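Local coordinates for protein peroxinectin A (Dictyostelium discoideum, PDB 6ERC) that uses a bound heme to catalyse the hydrogen peroxide-dependent oxidation of phenolic donors, and also acts as an iodide and thiocyanate peroxidase, at residues S256-E269 against V481-V493. Numbering follows the deposited sequence.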
# COMPACT_ATOMS: atom_id res chain seq x y z
N SER A 256 21.22 -4.37 -1.47
CA SER A 256 20.85 -5.73 -1.10
C SER A 256 20.49 -5.83 0.37
O SER A 256 19.53 -6.53 0.74
CB SER A 256 22.00 -6.68 -1.44
OG SER A 256 21.61 -8.04 -1.28
N CYS A 257 21.22 -5.13 1.24
CA CYS A 257 20.93 -5.16 2.67
C CYS A 257 19.57 -4.54 2.96
O CYS A 257 18.78 -5.08 3.74
CB CYS A 257 22.02 -4.44 3.47
SG CYS A 257 23.67 -5.17 3.38
N ILE A 258 19.29 -3.38 2.36
CA ILE A 258 18.03 -2.68 2.63
C ILE A 258 16.85 -3.53 2.18
O ILE A 258 15.83 -3.62 2.88
CB ILE A 258 18.04 -1.30 1.94
CG1 ILE A 258 19.14 -0.42 2.54
CG2 ILE A 258 16.67 -0.63 2.06
CD1 ILE A 258 18.97 -0.09 4.02
N ILE A 259 16.95 -4.14 1.00
CA ILE A 259 15.90 -5.04 0.54
C ILE A 259 15.66 -6.14 1.58
O ILE A 259 14.51 -6.43 1.93
CB ILE A 259 16.26 -5.62 -0.83
CG1 ILE A 259 16.20 -4.52 -1.89
CG2 ILE A 259 15.34 -6.78 -1.21
CD1 ILE A 259 16.78 -4.90 -3.21
N GLU A 260 16.73 -6.75 2.07
CA GLU A 260 16.60 -7.74 3.13
C GLU A 260 15.96 -7.14 4.37
O GLU A 260 15.15 -7.78 5.04
CB GLU A 260 17.96 -8.34 3.47
CG GLU A 260 17.97 -9.17 4.75
CD GLU A 260 19.28 -9.90 4.99
OE1 GLU A 260 20.08 -10.01 4.04
OE2 GLU A 260 19.50 -10.35 6.13
N GLN A 261 16.33 -5.90 4.72
CA GLN A 261 15.75 -5.26 5.89
C GLN A 261 14.25 -5.05 5.71
O GLN A 261 13.47 -5.29 6.64
CB GLN A 261 16.46 -3.93 6.16
CG GLN A 261 16.00 -3.23 7.43
CD GLN A 261 16.24 -4.05 8.68
OE1 GLN A 261 17.31 -3.97 9.29
NE2 GLN A 261 15.25 -4.84 9.07
N ILE A 262 13.83 -4.62 4.52
CA ILE A 262 12.41 -4.45 4.26
C ILE A 262 11.70 -5.80 4.36
O ILE A 262 10.66 -5.93 5.02
CB ILE A 262 12.19 -3.79 2.88
CG1 ILE A 262 12.76 -2.37 2.87
CG2 ILE A 262 10.70 -3.76 2.54
CD1 ILE A 262 12.88 -1.77 1.48
N GLN A 263 12.25 -6.82 3.71
CA GLN A 263 11.61 -8.13 3.71
C GLN A 263 11.48 -8.69 5.12
O GLN A 263 10.42 -9.20 5.49
CB GLN A 263 12.40 -9.09 2.82
CG GLN A 263 12.31 -8.77 1.34
CD GLN A 263 13.06 -9.77 0.48
OE1 GLN A 263 13.81 -10.60 0.98
NE2 GLN A 263 12.84 -9.69 -0.83
N LYS A 264 12.54 -8.58 5.93
CA LYS A 264 12.52 -9.21 7.25
C LYS A 264 11.47 -8.58 8.15
O LYS A 264 10.76 -9.29 8.87
CB LYS A 264 13.90 -9.12 7.90
CG LYS A 264 14.06 -10.02 9.12
CD LYS A 264 15.37 -9.76 9.84
CE LYS A 264 15.56 -10.71 11.02
NZ LYS A 264 16.79 -10.37 11.79
N ILE A 265 11.37 -7.25 8.15
CA ILE A 265 10.36 -6.58 8.96
C ILE A 265 8.96 -7.02 8.53
O ILE A 265 8.06 -7.18 9.37
CB ILE A 265 10.53 -5.05 8.86
CG1 ILE A 265 11.79 -4.61 9.60
CG2 ILE A 265 9.30 -4.33 9.42
CD1 ILE A 265 12.19 -3.18 9.34
N THR A 266 8.76 -7.24 7.23
CA THR A 266 7.45 -7.64 6.75
C THR A 266 7.06 -9.01 7.28
O THR A 266 5.96 -9.19 7.82
CB THR A 266 7.44 -7.63 5.22
OG1 THR A 266 7.72 -6.31 4.74
CG2 THR A 266 6.09 -8.08 4.68
N TYR A 267 7.96 -9.99 7.16
CA TYR A 267 7.61 -11.38 7.46
C TYR A 267 7.92 -11.80 8.89
O TYR A 267 7.45 -12.86 9.31
CB TYR A 267 8.32 -12.32 6.49
CG TYR A 267 7.71 -12.33 5.11
CD1 TYR A 267 7.76 -11.21 4.29
CD2 TYR A 267 7.09 -13.47 4.62
CE1 TYR A 267 7.20 -11.22 3.03
CE2 TYR A 267 6.53 -13.49 3.36
CZ TYR A 267 6.59 -12.37 2.57
OH TYR A 267 6.04 -12.38 1.31
N ASP A 268 8.71 -11.03 9.63
CA ASP A 268 8.96 -11.32 11.04
C ASP A 268 8.15 -10.46 11.99
O ASP A 268 7.86 -10.89 13.11
CB ASP A 268 10.45 -11.16 11.37
CG ASP A 268 11.30 -12.31 10.86
OD1 ASP A 268 10.74 -13.23 10.22
OD2 ASP A 268 12.52 -12.30 11.10
N GLU A 269 7.76 -9.26 11.56
CA GLU A 269 7.01 -8.34 12.41
C GLU A 269 5.63 -8.01 11.86
O GLU A 269 4.63 -8.19 12.57
CB GLU A 269 7.81 -7.04 12.60
CG GLU A 269 9.05 -7.20 13.45
CD GLU A 269 9.81 -5.90 13.64
OE1 GLU A 269 10.54 -5.49 12.72
OE2 GLU A 269 9.66 -5.28 14.72
N VAL A 481 25.64 -13.45 0.19
CA VAL A 481 25.80 -12.10 -0.33
C VAL A 481 25.66 -11.07 0.78
O VAL A 481 26.37 -10.06 0.81
CB VAL A 481 24.79 -11.84 -1.46
CG1 VAL A 481 24.80 -10.37 -1.90
CG2 VAL A 481 25.08 -12.74 -2.65
N ASN A 482 24.73 -11.30 1.70
CA ASN A 482 24.39 -10.34 2.74
C ASN A 482 25.02 -10.71 4.08
O ASN A 482 24.42 -10.50 5.14
CB ASN A 482 22.87 -10.23 2.87
CG ASN A 482 22.23 -9.63 1.63
OD1 ASN A 482 22.88 -8.92 0.86
ND2 ASN A 482 20.95 -9.91 1.43
N ARG A 483 26.24 -11.25 4.05
CA ARG A 483 26.89 -11.69 5.28
C ARG A 483 27.39 -10.52 6.12
O ARG A 483 27.62 -10.70 7.32
CB ARG A 483 28.06 -12.63 4.94
CG ARG A 483 29.11 -12.04 4.02
CD ARG A 483 30.16 -13.09 3.67
NE ARG A 483 30.61 -12.98 2.29
CZ ARG A 483 31.58 -12.18 1.87
NH1 ARG A 483 31.92 -12.16 0.58
NH2 ARG A 483 32.22 -11.39 2.72
N GLU A 484 27.56 -9.34 5.53
CA GLU A 484 28.04 -8.17 6.26
C GLU A 484 26.95 -7.13 6.50
O GLU A 484 27.25 -6.01 6.90
CB GLU A 484 29.22 -7.53 5.51
CG GLU A 484 30.38 -8.49 5.28
CD GLU A 484 31.66 -7.77 4.89
OE1 GLU A 484 32.66 -7.89 5.64
OE2 GLU A 484 31.67 -7.09 3.84
N CYS A 485 25.68 -7.48 6.27
CA CYS A 485 24.59 -6.56 6.56
C CYS A 485 24.35 -6.50 8.07
O CYS A 485 24.97 -7.22 8.86
CB CYS A 485 23.32 -6.99 5.82
SG CYS A 485 23.45 -7.09 4.02
N GLU A 486 23.44 -5.62 8.47
CA GLU A 486 23.09 -5.41 9.87
C GLU A 486 21.57 -5.42 10.04
O GLU A 486 20.98 -4.54 10.67
CB GLU A 486 23.67 -4.09 10.37
CG GLU A 486 25.14 -3.91 10.05
CD GLU A 486 25.67 -2.57 10.50
OE1 GLU A 486 24.87 -1.78 11.06
OE2 GLU A 486 26.87 -2.29 10.29
N THR A 487 20.93 -6.44 9.49
CA THR A 487 19.48 -6.51 9.49
C THR A 487 18.97 -6.81 10.89
O THR A 487 19.31 -7.84 11.48
CB THR A 487 19.00 -7.58 8.50
OG1 THR A 487 19.56 -7.31 7.21
CG2 THR A 487 17.49 -7.57 8.40
N THR A 488 18.15 -5.91 11.43
CA THR A 488 17.60 -6.06 12.77
C THR A 488 16.10 -5.79 12.76
O THR A 488 15.48 -5.76 11.69
CB THR A 488 18.31 -5.12 13.74
OG1 THR A 488 17.83 -5.33 15.07
CG2 THR A 488 18.09 -3.66 13.34
N THR A 489 15.50 -5.60 13.93
CA THR A 489 14.09 -5.27 14.02
C THR A 489 13.86 -3.81 13.64
O THR A 489 14.76 -2.97 13.68
CB THR A 489 13.54 -5.53 15.42
OG1 THR A 489 14.25 -4.72 16.37
CG2 THR A 489 13.68 -6.99 15.79
N PHE A 490 12.61 -3.52 13.27
CA PHE A 490 12.26 -2.16 12.86
C PHE A 490 12.59 -1.15 13.95
O PHE A 490 13.10 -0.06 13.66
CB PHE A 490 10.76 -2.11 12.50
CG PHE A 490 10.31 -0.83 11.85
CD1 PHE A 490 11.21 0.02 11.22
CD2 PHE A 490 8.98 -0.48 11.87
CE1 PHE A 490 10.77 1.19 10.62
CE2 PHE A 490 8.54 0.68 11.27
CZ PHE A 490 9.44 1.52 10.65
N ALA A 491 12.33 -1.50 15.21
CA ALA A 491 12.59 -0.57 16.30
C ALA A 491 14.06 -0.18 16.36
O ALA A 491 14.38 0.98 16.64
CB ALA A 491 12.15 -1.19 17.63
N GLU A 492 14.96 -1.13 16.10
CA GLU A 492 16.38 -0.83 16.16
C GLU A 492 16.86 -0.05 14.94
O GLU A 492 17.79 0.75 15.05
CB GLU A 492 17.18 -2.13 16.30
CG GLU A 492 17.12 -2.74 17.70
CD GLU A 492 17.69 -1.82 18.76
OE1 GLU A 492 18.52 -0.96 18.42
OE2 GLU A 492 17.29 -1.96 19.94
N VAL A 493 16.23 -0.26 13.78
CA VAL A 493 16.54 0.59 12.63
C VAL A 493 16.21 2.04 12.94
O VAL A 493 16.93 2.96 12.54
CB VAL A 493 15.79 0.09 11.38
CG1 VAL A 493 16.07 1.00 10.20
CG2 VAL A 493 16.18 -1.35 11.06
O HOH W 1 18.79 -8.61 -0.34
O HOH W 2 10.41 -3.16 15.83
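The side-chain amide of Q261 is sandwiched between V493 and T487: V493 CG2 sits over one face, 3.6 Å from Q261 CD, and T487 CG2 over the opposite face, 3.6 Å from Q261 NE2. Its polar edge meets the backbone of T488 twice. Q261 OE1 accepts from T488 N (3.0 Å) through a lone pair in the carbonyl plane, while Q261 NE2 donates to T488 O (2.8 Å) nearly within its own amide plane. The bend at chi2 (61°) turns the amide to this extended chain, and the paired bonds fix its flip.

At the N482 end, the side chains of E260 and N482 run alongside in opposite senses, and the bond from N482 ND2 to E260 OE1 (2.8 Å) is weak, because the N-H...O angle is only 125°. S256 OG donates to N482 OD1 at 2.6 Å, in the carbonyl plane and on a lone pair. T487 OG1 donates weakly to the other carboxylate oxygen of E260. Beside these polar groups, C257 SG and C485 SG are bonded at 2.0 Å, with a disulfide torsion of -77°.

Farther along, I265 CD1 packs against F490 CB and lies oblique to the ring; M71 of helix 70-80 and V508 also contact the F490 side chain. E269 OE1 takes F490 N on its syn side at 2.9 Å, and a water links E269 OE2 to A491 N. T489 is the N-cap of helix 490-497, so E269 reaches the first-turn amides, one directly and one through water, where the helix dipole would probably favour its negative charge.

The chemistry thus implies a covalent tie supplemented by directional bonds, joining helix 247-275 to the C-terminal part of this animal-type heme peroxidase fold, away from the annotated catalytic and metal sites.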